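ArCE4A (Arthrobacter sp. AW19M34-1, PDB 5LFZ) probably removes acetyl groups from N-acetylated polysaccharides such as chitin, as a metal-dependent deacetylase of carbohydrate esterase family 4. Local coordinates at residues Lys60-Tyr65 and Glu106-Ala111; Pro135-Leu140 and Thr207-Ala212; Val143-Trp148 and Arg158-Glu163. One frame throughout, in Å; residues are numbered along the deposited sequence.

Interaction 1 (Lys60-Tyr65 and Glu106-Ala111); sequences KNVKKY and EAIEQA
E106 opens the second segment by reaching toward K63, and the pair gives the contact its charged margin. The carboxylate is carried out with CG anti to the backbone N (chi1 178°), and its OE1 stands 3.7 Å from K63 NZ, a long salt bridge in which the two side chains slant across one another. K63 begins pointing away from the partner helix, but a bend at its second torsion (chi2 -96°) turns the chain back, so that its CE passes 4.0 Å from A107 CB on the way to the acid. A107 is the buried middle of the interface. Its methyl is pressed by V62 from the other helix, with V62 CG1 3.7 Å from A107 CB, and the same CG1 also lies 3.3 Å from A107 O, so one methyl branch covers both the side chain and the carbonyl of a single residue. I108 points away from the first segment, and its CG1 only brushes the second branch of V62, at 4.4 Å from CG2. One turn beyond A107, A111 presents its methyl to V62 once more, CB lying 3.8 Å from CG1. V62 thus meets a small surface made by A107 and A111, while V57 and L69 close around it from the strand 54-57 and the helix 66-74. No hydrogen bond joins the two segments. The chemistry implies that the close fit of a valine against two alanines probably does most to hold helix 59-62 against helix 94-112, with the exposed ion pair probably adding only modestly at the margin.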
ATOM      1  N   LYS A  60      -5.928 -11.442  -7.598  1.00 28.03           N
ATOM      2  CA  LYS A  60      -5.513 -12.712  -8.190  1.00 32.24           C
ATOM      3  C   LYS A  60      -4.476 -13.417  -7.311  1.00 31.71           C
ATOM      4  O   LYS A  60      -4.451 -14.646  -7.237  1.00 39.41           O
ATOM      5  CB  LYS A  60      -4.949 -12.489  -9.599  1.00 37.20           C
ATOM      6  CG  LYS A  60      -3.677 -11.648  -9.620  1.00 45.90           C
ATOM      7  CD  LYS A  60      -3.162 -11.384 -11.027  1.00 55.39           C
ATOM      8  CE  LYS A  60      -1.912 -10.511 -10.979  1.00 61.04           C
ATOM      9  NZ  LYS A  60      -1.382 -10.187 -12.334  1.00 59.95           N
ATOM     10  N   ASN A  61      -3.639 -12.631  -6.639  1.00 24.88           N
ATOM     11  CA  ASN A  61      -2.577 -13.157  -5.785  1.00 29.99           C
ATOM     12  C   ASN A  61      -3.105 -13.556  -4.418  1.00 31.12           C
ATOM     13  O   ASN A  61      -2.541 -14.422  -3.750  1.00 29.78           O
ATOM     14  CB  ASN A  61      -1.456 -12.128  -5.603  1.00 28.58           C
ATOM     15  CG  ASN A  61      -0.593 -11.959  -6.840  1.00 36.54           C
ATOM     16  OD1 ASN A  61      -0.644 -12.766  -7.773  1.00 35.11           O
ATOM     17  ND2 ASN A  61       0.224 -10.909  -6.846  1.00 30.33           N
ATOM     18  N   VAL A  62      -4.194 -12.911  -4.010  1.00 30.06           N
ATOM     19  CA  VAL A  62      -4.748 -13.078  -2.671  1.00 26.33           C
ATOM     20  C   VAL A  62      -5.278 -14.491  -2.451  1.00 27.56           C
ATOM     21  O   VAL A  62      -5.120 -15.059  -1.367  1.00 27.34           O
ATOM     22  CB  VAL A  62      -5.862 -12.047  -2.417  1.00 27.34           C
ATOM     23  CG1 VAL A  62      -6.670 -12.405  -1.174  1.00 24.93           C
ATOM     24  CG2 VAL A  62      -5.271 -10.647  -2.306  1.00 25.74           C
ATOM     25  N   LYS A  63      -5.893 -15.051  -3.490  1.00 29.76           N
ATOM     26  CA  LYS A  63      -6.392 -16.425  -3.474  1.00 36.89           C
ATOM     27  C   LYS A  63      -5.366 -17.421  -2.947  1.00 38.54           C
ATOM     28  O   LYS A  63      -5.701 -18.333  -2.190  1.00 35.94           O
ATOM     29  CB  LYS A  63      -6.815 -16.843  -4.884  1.00 42.75           C
ATOM     30  CG  LYS A  63      -7.703 -15.840  -5.583  1.00 48.17           C
ATOM     31  CD  LYS A  63      -9.159 -16.216  -5.424  1.00 56.35           C
ATOM     32  CE  LYS A  63     -10.065 -15.201  -6.092  1.00 55.51           C
ATOM     33  NZ  LYS A  63     -11.429 -15.233  -5.508  1.00 57.62           N
ATOM     34  N   LYS A  64      -4.116 -17.228  -3.354  1.00 34.32           N
ATOM     35  CA  LYS A  64      -3.028 -18.142  -3.023  1.00 35.92           C
ATOM     36  C   LYS A  64      -2.440 -17.887  -1.637  1.00 32.82           C
ATOM     37  O   LYS A  64      -1.710 -18.724  -1.109  1.00 30.76           O
ATOM     38  CB  LYS A  64      -1.918 -18.038  -4.070  1.00 38.10           C
ATOM     39  CG  LYS A  64      -2.364 -18.320  -5.493  1.00 48.32           C
ATOM     40  CD  LYS A  64      -1.206 -18.185  -6.467  1.00 53.96           C
ATOM     41  CE  LYS A  64      -0.691 -16.755  -6.507  1.00 57.84           C
ATOM     42  NZ  LYS A  64       0.361 -16.571  -7.546  1.00 62.56           N
ATOM     43  N   TYR A  65      -2.754 -16.735  -1.051  1.00 29.83           N
ATOM     44  CA  TYR A  65      -2.096 -16.323   0.188  1.00 28.30           C
ATOM     45  C   TYR A  65      -3.015 -15.941   1.347  1.00 32.41           C
ATOM     46  O   TYR A  65      -2.846 -14.864   1.928  1.00 28.55           O
ATOM     47  CB  TYR A  65      -1.186 -15.132  -0.097  1.00 28.78           C
ATOM     48  CG  TYR A  65       0.100 -15.491  -0.788  1.00 25.80           C
ATOM     49  CD1 TYR A  65       0.172 -15.555  -2.170  1.00 28.58           C
ATOM     50  CD2 TYR A  65       1.246 -15.754  -0.054  1.00 29.21           C
ATOM     51  CE1 TYR A  65       1.350 -15.880  -2.804  1.00 33.68           C
ATOM     52  CE2 TYR A  65       2.425 -16.076  -0.674  1.00 32.29           C
ATOM     53  CZ  TYR A  65       2.474 -16.140  -2.049  1.00 36.62           C
ATOM     54  OH  TYR A  65       3.658 -16.465  -2.663  1.00 33.68           O
ATOM     55  N   GLU A 106     -13.830  -9.821  -2.618  1.00 25.10           N
ATOM     56  CA  GLU A 106     -14.233 -11.170  -2.239  1.00 26.64           C
ATOM     57  C   GLU A 106     -13.011 -11.968  -1.810  1.00 26.83           C
ATOM     58  O   GLU A 106     -13.052 -12.706  -0.827  1.00 27.66           O
ATOM     59  CB  GLU A 106     -14.944 -11.887  -3.384  1.00 29.69           C
ATOM     60  CG  GLU A 106     -15.330 -13.318  -3.036  1.00 37.86           C
ATOM     61  CD  GLU A 106     -15.470 -14.214  -4.253  1.00 48.68           C
ATOM     62  OE1 GLU A 106     -14.857 -13.923  -5.301  1.00 56.54           O
ATOM     63  OE2 GLU A 106     -16.206 -15.214  -4.160  1.00 49.99           O
ATOM     64  N   ALA A 107     -11.925 -11.814  -2.559  1.00 24.06           N
ATOM     65  CA  ALA A 107     -10.697 -12.531  -2.254  1.00 23.90           C
ATOM     66  C   ALA A 107     -10.157 -12.129  -0.879  1.00 25.13           C
ATOM     67  O   ALA A 107      -9.769 -12.983  -0.076  1.00 23.78           O
ATOM     68  CB  ALA A 107      -9.656 -12.281  -3.338  1.00 25.15           C
ATOM     69  N   ILE A 108     -10.131 -10.826  -0.613  1.00 24.38           N
ATOM     70  CA  ILE A 108      -9.646 -10.321   0.669  1.00 25.41           C
ATOM     71  C   ILE A 108     -10.561 -10.775   1.814  1.00 25.00           C
ATOM     72  O   ILE A 108     -10.093 -11.179   2.884  1.00 25.67           O
ATOM     73  CB  ILE A 108      -9.531  -8.777   0.656  1.00 23.11           C
ATOM     74  CG1 ILE A 108      -8.440  -8.324  -0.320  1.00 21.84           C
ATOM     75  CG2 ILE A 108      -9.218  -8.243   2.054  1.00 25.96           C
ATOM     76  CD1 ILE A 108      -8.459  -6.824  -0.593  1.00 26.49           C
ATOM     77  N   GLU A 109     -11.872 -10.745   1.590  1.00 25.93           N
ATOM     78  CA  GLU A 109     -12.787 -11.157   2.643  1.00 29.19           C
ATOM     79  C   GLU A 109     -12.628 -12.649   2.920  1.00 29.53           C
ATOM     80  O   GLU A 109     -12.575 -13.062   4.074  1.00 31.09           O
ATOM     81  CB  GLU A 109     -14.233 -10.812   2.276  1.00 27.49           C
ATOM     82  CG  GLU A 109     -15.142 -10.613   3.490  1.00 35.79           C
ATOM     83  CD  GLU A 109     -15.484 -11.916   4.175  1.00 41.35           C
ATOM     84  OE1 GLU A 109     -15.486 -12.958   3.486  1.00 48.94           O
ATOM     85  OE2 GLU A 109     -15.750 -11.906   5.397  1.00 49.35           O
ATOM     86  N   GLN A 110     -12.528 -13.456   1.869  1.00 27.51           N
ATOM     87  CA  GLN A 110     -12.377 -14.898   2.050  1.00 32.79           C
ATOM     88  C   GLN A 110     -11.064 -15.225   2.762  1.00 32.49           C
ATOM     89  O   GLN A 110     -11.005 -16.135   3.595  1.00 34.12           O
ATOM     90  CB  GLN A 110     -12.443 -15.627   0.706  1.00 33.23           C
ATOM     91  CG  GLN A 110     -12.411 -17.146   0.821  1.00 42.53           C
ATOM     92  CD  GLN A 110     -13.604 -17.709   1.576  1.00 53.66           C
ATOM     93  OE1 GLN A 110     -14.710 -17.167   1.514  1.00 53.04           O
ATOM     94  NE2 GLN A 110     -13.383 -18.801   2.300  1.00 59.92           N
ATOM     95  N   ALA A 111     -10.023 -14.463   2.447  1.00 32.34           N
ATOM     96  CA  ALA A 111      -8.697 -14.711   2.997  1.00 26.21           C
ATOM     97  C   ALA A 111      -8.555 -14.249   4.446  1.00 32.38           C
ATOM     98  O   ALA A 111      -8.025 -14.982   5.280  1.00 33.20           O
ATOM     99  CB  ALA A 111      -7.631 -14.035   2.130  1.00 26.31           C
TER

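Interaction 2 (Pro135-Leu140 and Thr207-Ala212); sequences PYPLVL and TDFKPA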
ATOM      1  N   PRO A 135     -15.722   2.502  -4.397  1.00 30.42           N
ATOM      2  CA  PRO A 135     -16.372   2.751  -3.107  1.00 33.04           C
ATOM      3  C   PRO A 135     -15.396   3.107  -1.987  1.00 34.25           C
ATOM      4  O   PRO A 135     -15.794   3.143  -0.823  1.00 30.10           O
ATOM      5  CB  PRO A 135     -17.067   1.421  -2.817  1.00 34.87           C
ATOM      6  CG  PRO A 135     -16.165   0.407  -3.429  1.00 32.44           C
ATOM      7  CD  PRO A 135     -15.561   1.060  -4.659  1.00 32.05           C
ATOM      8  N   TYR A 136     -14.140   3.363  -2.347  1.00 28.58           N
ATOM      9  CA  TYR A 136     -13.075   3.653  -1.388  1.00 30.64           C
ATOM     10  C   TYR A 136     -12.300   4.892  -1.821  1.00 25.66           C
ATOM     11  O   TYR A 136     -12.289   5.231  -3.001  1.00 28.15           O
ATOM     12  CB  TYR A 136     -12.104   2.462  -1.266  1.00 25.68           C
ATOM     13  CG  TYR A 136     -12.776   1.114  -1.126  1.00 25.09           C
ATOM     14  CD1 TYR A 136     -13.615   0.850  -0.056  1.00 31.63           C
ATOM     15  CD2 TYR A 136     -12.569   0.104  -2.063  1.00 28.64           C
ATOM     16  CE1 TYR A 136     -14.238  -0.371   0.081  1.00 38.88           C
ATOM     17  CE2 TYR A 136     -13.192  -1.134  -1.931  1.00 32.71           C
ATOM     18  CZ  TYR A 136     -14.025  -1.362  -0.853  1.00 33.34           C
ATOM     19  OH  TYR A 136     -14.674  -2.571  -0.686  1.00 36.30           O
ATOM     20  N   PRO A 137     -11.649   5.577  -0.868  1.00 26.89           N
ATOM     21  CA  PRO A 137     -10.704   6.610  -1.293  1.00 23.82           C
ATOM     22  C   PRO A 137      -9.630   6.010  -2.194  1.00 27.58           C
ATOM     23  O   PRO A 137      -9.211   4.874  -1.968  1.00 28.99           O
ATOM     24  CB  PRO A 137     -10.096   7.105   0.024  1.00 26.80           C
ATOM     25  CG  PRO A 137     -11.106   6.729   1.079  1.00 24.66           C
ATOM     26  CD  PRO A 137     -11.711   5.449   0.598  1.00 28.24           C
ATOM     27  N   LEU A 138      -9.212   6.753  -3.209  1.00 25.72           N
ATOM     28  CA  LEU A 138      -8.101   6.330  -4.046  1.00 26.09           C
ATOM     29  C   LEU A 138      -6.800   6.848  -3.444  1.00 25.03           C
ATOM     30  O   LEU A 138      -6.626   8.052  -3.255  1.00 25.42           O
ATOM     31  CB  LEU A 138      -8.269   6.822  -5.488  1.00 27.44           C
ATOM     32  CG  LEU A 138      -9.334   6.131  -6.345  1.00 30.66           C
ATOM     33  CD1 LEU A 138     -10.743   6.594  -5.989  1.00 38.39           C
ATOM     34  CD2 LEU A 138      -9.058   6.363  -7.818  1.00 34.24           C
ATOM     35  N   VAL A 139      -5.885   5.940  -3.135  1.00 26.09           N
ATOM     36  CA  VAL A 139      -4.645   6.334  -2.491  1.00 23.20           C
ATOM     37  C   VAL A 139      -3.465   6.184  -3.444  1.00 25.80           C
ATOM     38  O   VAL A 139      -3.105   5.075  -3.837  1.00 26.18           O
ATOM     39  CB  VAL A 139      -4.394   5.515  -1.213  1.00 23.81           C
ATOM     40  CG1 VAL A 139      -3.089   5.941  -0.551  1.00 25.53           C
ATOM     41  CG2 VAL A 139      -5.584   5.658  -0.256  1.00 24.95           C
ATOM     42  N   LEU A 140      -2.888   7.314  -3.829  1.00 22.07           N
ATOM     43  CA  LEU A 140      -1.692   7.311  -4.664  1.00 24.75           C
ATOM     44  C   LEU A 140      -0.470   7.428  -3.766  1.00 23.35           C
ATOM     45  O   LEU A 140      -0.380   6.732  -2.755  1.00 24.41           O
ATOM     46  CB  LEU A 140      -1.735   8.442  -5.696  1.00 28.78           C
ATOM     47  CG  LEU A 140      -2.726   8.286  -6.862  1.00 37.11           C
ATOM     48  CD1 LEU A 140      -2.644   6.899  -7.482  1.00 38.00           C
ATOM     49  CD2 LEU A 140      -4.142   8.581  -6.434  1.00 44.37           C
ATOM     50  N   THR A 207      -8.685  13.747   8.891  1.00 51.19           N
ATOM     51  CA  THR A 207      -8.860  14.545   7.682  1.00 49.13           C
ATOM     52  C   THR A 207     -10.085  14.088   6.899  1.00 44.43           C
ATOM     53  O   THR A 207     -10.669  13.047   7.202  1.00 42.13           O
ATOM     54  CB  THR A 207      -7.629  14.467   6.768  1.00 55.86           C
ATOM     55  OG1 THR A 207      -7.553  13.163   6.180  1.00 53.23           O
ATOM     56  CG2 THR A 207      -6.357  14.747   7.557  1.00 58.65           C
ATOM     57  N   ASP A 208     -10.469  14.864   5.889  1.00 41.82           N
ATOM     58  CA  ASP A 208     -11.625  14.523   5.070  1.00 41.24           C
ATOM     59  C   ASP A 208     -11.231  13.528   3.983  1.00 40.83           C
ATOM     60  O   ASP A 208     -10.893  13.902   2.862  1.00 46.24           O
ATOM     61  CB  ASP A 208     -12.244  15.776   4.454  1.00 43.82           C
ATOM     62  CG  ASP A 208     -13.675  15.556   4.018  1.00 51.70           C
ATOM     63  OD1 ASP A 208     -14.340  14.676   4.603  1.00 54.64           O
ATOM     64  OD2 ASP A 208     -14.138  16.264   3.100  1.00 53.13           O
ATOM     65  N   PHE A 209     -11.305  12.252   4.342  1.00 35.82           N
ATOM     66  CA  PHE A 209     -10.787  11.147   3.546  1.00 34.25           C
ATOM     67  C   PHE A 209     -11.938  10.333   2.965  1.00 41.44           C
ATOM     68  O   PHE A 209     -12.429   9.409   3.608  1.00 48.78           O
ATOM     69  CB  PHE A 209      -9.899  10.285   4.436  1.00 33.76           C
ATOM     70  CG  PHE A 209      -9.055   9.299   3.698  1.00 29.98           C
ATOM     71  CD1 PHE A 209      -8.305   9.682   2.599  1.00 29.12           C
ATOM     72  CD2 PHE A 209      -8.982   7.987   4.130  1.00 36.50           C
ATOM     73  CE1 PHE A 209      -7.521   8.766   1.930  1.00 31.04           C
ATOM     74  CE2 PHE A 209      -8.200   7.068   3.470  1.00 34.28           C
ATOM     75  CZ  PHE A 209      -7.462   7.458   2.369  1.00 36.26           C
ATOM     76  N   LYS A 210     -12.375  10.670   1.754  1.00 39.38           N
ATOM     77  CA  LYS A 210     -13.659  10.165   1.268  1.00 42.67           C
ATOM     78  C   LYS A 210     -13.548   9.328  -0.013  1.00 36.27           C
ATOM     79  O   LYS A 210     -12.628   9.529  -0.812  1.00 39.43           O
ATOM     80  CB  LYS A 210     -14.619  11.349   1.070  1.00 49.57           C
ATOM     81  CG  LYS A 210     -15.945  11.168   1.803  1.00 56.41           C
ATOM     82  CD  LYS A 210     -16.494  12.445   2.394  1.00 63.32           C
ATOM     83  CE  LYS A 210     -17.389  12.111   3.578  1.00 63.38           C
ATOM     84  NZ  LYS A 210     -16.826  10.991   4.391  1.00 66.41           N
ATOM     85  N   PRO A 211     -14.475   8.367  -0.202  1.00 35.00           N
ATOM     86  CA  PRO A 211     -14.472   7.509  -1.393  1.00 35.06           C
ATOM     87  C   PRO A 211     -14.547   8.279  -2.704  1.00 37.61           C
ATOM     88  O   PRO A 211     -15.030   9.414  -2.719  1.00 42.46           O
ATOM     89  CB  PRO A 211     -15.732   6.652  -1.217  1.00 37.46           C
ATOM     90  CG  PRO A 211     -16.020   6.678   0.226  1.00 39.78           C
ATOM     91  CD  PRO A 211     -15.569   8.009   0.722  1.00 36.98           C
ATOM     92  N   ALA A 212     -14.077   7.653  -3.781  1.00 35.34           N
ATOM     93  CA  ALA A 212     -14.138   8.216  -5.129  1.00 37.41           C
ATOM     94  C   ALA A 212     -13.322   9.499  -5.286  1.00 44.02           C
ATOM     95  O   ALA A 212     -13.518  10.251  -6.238  1.00 44.46           O
ATOM     96  CB  ALA A 212     -15.589   8.466  -5.532  1.00 42.64           C
TER
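P137 and F209 form the apolar centre, a proline lying over an aromatic face. P137 CB sits 3.8 Å from the centroid of the F209 ring and 21° off its normal, a CH-pi contact displaced toward the rim where CZ lies. V139 meets that same CZ from another direction: its CG2 is at the ring edge, in plane, 3.7 Å from F209 CZ. The phenyl group gets there with CG anti to its own nitrogen (chi1 -167°), which brings the ring back against the first segment. An alanine in place of F209 is likely to leave P137 CB and V139 CG2 without the ring that joins them. Outward from this centre, P211 packs its CB 3.5 Å from P135 O, and L138 CD1 reaches 3.9 Å from A212 CA. The backbones supply the polar edge. P137 CA makes a CA-H...O contact with K210 O, and A212 N donates to Y136 O at 3.1 Å with an N-H...O angle of 160°, the donor standing above the carbonyl plane. This bond leads straight into the pairing of strand 138-139 with the parallel strand 214-215, where L138 bonds to K213 and Y215. F209 also stacks on F204, just past helix 200-203, while the hydroxyl of Y136 bonds to D105 and ties the first segment to helix 94-112; the loop between helix 200-203 and strand 214-215 thus runs beside strand 138-139.

Interaction 3 (Val143-Trp148 and Arg158-Glu163); sequences VDTLDW and RIALEE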
ATOM      1  N   VAL A 143       6.029   9.772  -3.013  1.00 24.83           N
ATOM      2  CA  VAL A 143       7.394   9.278  -3.171  1.00 24.98           C
ATOM      3  C   VAL A 143       7.406   7.940  -3.894  1.00 27.39           C
ATOM      4  O   VAL A 143       6.971   6.930  -3.348  1.00 24.57           O
ATOM      5  CB  VAL A 143       8.111   9.106  -1.818  1.00 22.32           C
ATOM      6  CG1 VAL A 143       9.530   8.584  -2.039  1.00 23.64           C
ATOM      7  CG2 VAL A 143       8.124  10.417  -1.049  1.00 24.96           C
ATOM      8  N   ASP A 144       7.898   7.949  -5.127  1.00 24.98           N
ATOM      9  CA  ASP A 144       8.067   6.727  -5.902  1.00 23.58           C
ATOM     10  C   ASP A 144       9.515   6.250  -5.781  1.00 22.58           C
ATOM     11  O   ASP A 144      10.425   6.882  -6.319  1.00 25.36           O
ATOM     12  CB  ASP A 144       7.702   6.973  -7.369  1.00 30.09           C
ATOM     13  CG  ASP A 144       7.766   5.715  -8.220  1.00 32.09           C
ATOM     14  OD1 ASP A 144       8.193   4.652  -7.726  1.00 28.74           O
ATOM     15  OD2 ASP A 144       7.399   5.798  -9.410  1.00 35.09           O
ATOM     16  N   THR A 145       9.738   5.132  -5.095  1.00 21.50           N
ATOM     17  CA  THR A 145      11.108   4.641  -4.921  1.00 24.80           C
ATOM     18  C   THR A 145      11.704   4.091  -6.210  1.00 27.33           C
ATOM     19  O   THR A 145      12.907   3.806  -6.275  1.00 25.87           O
ATOM     20  CB  THR A 145      11.189   3.539  -3.859  1.00 26.16           C
ATOM     21  OG1 THR A 145      10.391   2.422  -4.273  1.00 24.16           O
ATOM     22  CG2 THR A 145      10.713   4.056  -2.521  1.00 25.01           C
ATOM     23  N   LEU A 146      10.858   3.947  -7.226  1.00 25.84           N
ATOM     24  CA  LEU A 146      11.249   3.423  -8.532  1.00 24.28           C
ATOM     25  C   LEU A 146      11.764   1.990  -8.443  1.00 24.38           C
ATOM     26  O   LEU A 146      12.484   1.531  -9.332  1.00 28.26           O
ATOM     27  CB  LEU A 146      12.314   4.318  -9.184  1.00 28.55           C
ATOM     28  CG  LEU A 146      11.897   5.772  -9.420  1.00 31.79           C
ATOM     29  CD1 LEU A 146      13.087   6.613  -9.871  1.00 33.47           C
ATOM     30  CD2 LEU A 146      10.769   5.832 -10.437  1.00 31.96           C
ATOM     31  N   ASP A 147      11.386   1.269  -7.390  1.00 22.63           N
ATOM     32  CA  ASP A 147      11.936  -0.070  -7.205  1.00 22.32           C
ATOM     33  C   ASP A 147      11.415  -1.029  -8.279  1.00 29.10           C
ATOM     34  O   ASP A 147      12.038  -2.057  -8.558  1.00 28.71           O
ATOM     35  CB  ASP A 147      11.671  -0.604  -5.780  1.00 23.88           C
ATOM     36  CG  ASP A 147      10.197  -0.872  -5.475  1.00 26.70           C
ATOM     37  OD1 ASP A 147       9.294  -0.247  -6.068  1.00 24.59           O
ATOM     38  OD2 ASP A 147       9.959  -1.718  -4.585  1.00 24.66           O
ATOM     39  N   TRP A 148      10.312  -0.648  -8.923  1.00 27.12           N
ATOM     40  CA  TRP A 148       9.743  -1.412 -10.028  1.00 30.38           C
ATOM     41  C   TRP A 148      10.626  -1.353 -11.278  1.00 32.26           C
ATOM     42  O   TRP A 148      10.496  -2.194 -12.169  1.00 31.68           O
ATOM     43  CB  TRP A 148       8.332  -0.900 -10.349  1.00 32.46           C
ATOM     44  CG  TRP A 148       8.298   0.572 -10.641  1.00 35.98           C
ATOM     45  CD1 TRP A 148       8.298   1.586  -9.729  1.00 36.64           C
ATOM     46  CD2 TRP A 148       8.252   1.195 -11.930  1.00 40.66           C
ATOM     47  NE1 TRP A 148       8.267   2.802 -10.368  1.00 42.38           N
ATOM     48  CE2 TRP A 148       8.236   2.590 -11.720  1.00 41.24           C
ATOM     49  CE3 TRP A 148       8.221   0.710 -13.241  1.00 53.32           C
ATOM     50  CZ2 TRP A 148       8.191   3.504 -12.772  1.00 47.14           C
ATOM     51  CZ3 TRP A 148       8.176   1.620 -14.286  1.00 55.92           C
ATOM     52  CH2 TRP A 148       8.164   3.000 -14.045  1.00 53.88           C
ATOM     53  N   ARG A 158      17.482   5.069  -0.481  1.00 25.73           N
ATOM     54  CA  ARG A 158      17.962   6.431  -0.710  1.00 25.69           C
ATOM     55  C   ARG A 158      16.830   7.363  -1.126  1.00 31.25           C
ATOM     56  O   ARG A 158      16.666   8.441  -0.550  1.00 28.23           O
ATOM     57  CB  ARG A 158      19.067   6.453  -1.771  1.00 28.60           C
ATOM     58  CG  ARG A 158      19.649   7.848  -1.998  1.00 34.15           C
ATOM     59  CD  ARG A 158      20.642   7.877  -3.149  1.00 42.38           C
ATOM     60  NE  ARG A 158      20.024   7.494  -4.419  1.00 51.86           N
ATOM     61  CZ  ARG A 158      20.670   6.905  -5.422  1.00 56.50           C
ATOM     62  NH1 ARG A 158      21.964   6.625  -5.313  1.00 64.95           N
ATOM     63  NH2 ARG A 158      20.025   6.596  -6.538  1.00 56.00           N
ATOM     64  N   ILE A 159      16.049   6.946  -2.120  1.00 29.34           N
ATOM     65  CA  ILE A 159      14.947   7.768  -2.624  1.00 28.02           C
ATOM     66  C   ILE A 159      13.860   7.949  -1.572  1.00 31.08           C
ATOM     67  O   ILE A 159      13.354   9.054  -1.376  1.00 32.36           O
ATOM     68  CB  ILE A 159      14.340   7.167  -3.911  1.00 26.99           C
ATOM     69  CG1 ILE A 159      15.379   7.196  -5.035  1.00 27.22           C
ATOM     70  CG2 ILE A 159      13.084   7.934  -4.336  1.00 26.89           C
ATOM     71  CD1 ILE A 159      14.948   6.490  -6.300  1.00 31.71           C
ATOM     72  N   ALA A 160      13.506   6.869  -0.885  1.00 23.47           N
ATOM     73  CA  ALA A 160      12.499   6.948   0.166  1.00 27.35           C
ATOM     74  C   ALA A 160      12.933   7.908   1.269  1.00 28.42           C
ATOM     75  O   ALA A 160      12.156   8.755   1.702  1.00 29.58           O
ATOM     76  CB  ALA A 160      12.220   5.570   0.741  1.00 28.52           C
ATOM     77  N   LEU A 161      14.180   7.784   1.712  1.00 25.22           N
ATOM     78  CA  LEU A 161      14.678   8.607   2.809  1.00 30.50           C
ATOM     79  C   LEU A 161      14.765  10.080   2.428  1.00 34.61           C
ATOM     80  O   LEU A 161      14.322  10.956   3.177  1.00 37.27           O
ATOM     81  CB  LEU A 161      16.053   8.115   3.266  1.00 28.57           C
ATOM     82  CG  LEU A 161      16.700   8.920   4.396  1.00 40.08           C
ATOM     83  CD1 LEU A 161      15.825   8.889   5.642  1.00 40.26           C
ATOM     84  CD2 LEU A 161      18.108   8.421   4.697  1.00 43.45           C
ATOM     85  N   GLU A 162      15.336  10.351   1.261  1.00 27.78           N
ATOM     86  CA  GLU A 162      15.661  11.720   0.884  1.00 32.92           C
ATOM     87  C   GLU A 162      14.467  12.506   0.355  1.00 36.52           C
ATOM     88  O   GLU A 162      14.473  13.734   0.402  1.00 35.01           O
ATOM     89  CB  GLU A 162      16.782  11.733  -0.157  1.00 35.77           C
ATOM     90  CG  GLU A 162      18.108  11.208   0.357  1.00 35.23           C
ATOM     91  CD  GLU A 162      19.227  11.363  -0.657  1.00 44.52           C
ATOM     92  OE1 GLU A 162      18.931  11.650  -1.837  1.00 46.17           O
ATOM     93  OE2 GLU A 162      20.401  11.196  -0.270  1.00 50.86           O
ATOM     94  N   GLU A 163      13.450  11.810  -0.149  1.00 31.62           N
ATOM     95  CA  GLU A 163      12.283  12.492  -0.708  1.00 29.54           C
ATOM     96  C   GLU A 163      11.098  12.533   0.253  1.00 28.00           C
ATOM     97  O   GLU A 163      10.172  13.320   0.059  1.00 30.64           O
ATOM     98  CB  GLU A 163      11.849  11.834  -2.018  1.00 30.45           C
ATOM     99  CG  GLU A 163      12.796  12.070  -3.181  1.00 37.87           C
ATOM    100  CD  GLU A 163      12.236  11.563  -4.498  1.00 42.44           C
ATOM    101  OE1 GLU A 163      11.022  11.276  -4.553  1.00 49.72           O
ATOM    102  OE2 GLU A 163      13.007  11.458  -5.478  1.00 50.16           O
TER
HETATM  103  O   HOH W   1       8.901  10.386  -6.242  1.00 35.21           O
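I159 projects from helix 153-163 toward the loop that follows strand 143-144, and its side chain can be followed outward branch by branch. From CB, which points at the first segment, CG2 comes 3.5 Å from D144 O and lies close to T145 CA as well. The other branch, with CG1 anti to the carbonyl carbon (chi1 -65°), runs on to CD1, which ends 3.4 Å from T145 O and 4.0 Å from L146 CD1, the two side chains crossing at about a right angle. One isoleucine thereby lines two successive backbone carbonyls. Further along the helix come smaller contacts: A160 CB meets T145 CG2 at 3.9 Å, and V143 CG2 lies 3.7 Å from E163 O. A water joins the outer margin, donating to E163 OE1 and accepting from D144 N. Within the loop, D144 OD1 takes the amide of L146 at 2.8 Å, closing an Asx turn, and its carboxylate also receives the indole NE1 of W148, with OD1 in the indole plane and OD2 tilted 15° from it. T145 OG1 is bonded to L171 O, and D147 to H173 and H176. Strand 143-144 pairs in parallel with strand 168-173, and helix 153-163 between them covers it: a right-handed beta-alpha-beta crossover, as expected in the distorted barrel of the NodB homology fold.

All three contacts join elements of the same chain, yet they differ in depth and chemistry. Interaction 1 is the most buried, joining two helices by aliphatic methyls with a charged pair at its margin. Interaction 2 is partly buried and joins loop to strand, using proline, an aromatic ring and one backbone hydrogen bond. Interaction 3, also partly buried, sets a helix against a strand and its following loop, and uses a water instead of a direct hydrogen bond. Interactions 2 and 3 adjoin in sequence through strands 138-139 and 143-144, which belong to different sheets; interactions 1 and 3 lie on opposite sides of the chain's centre, about 28 Å apart between centres.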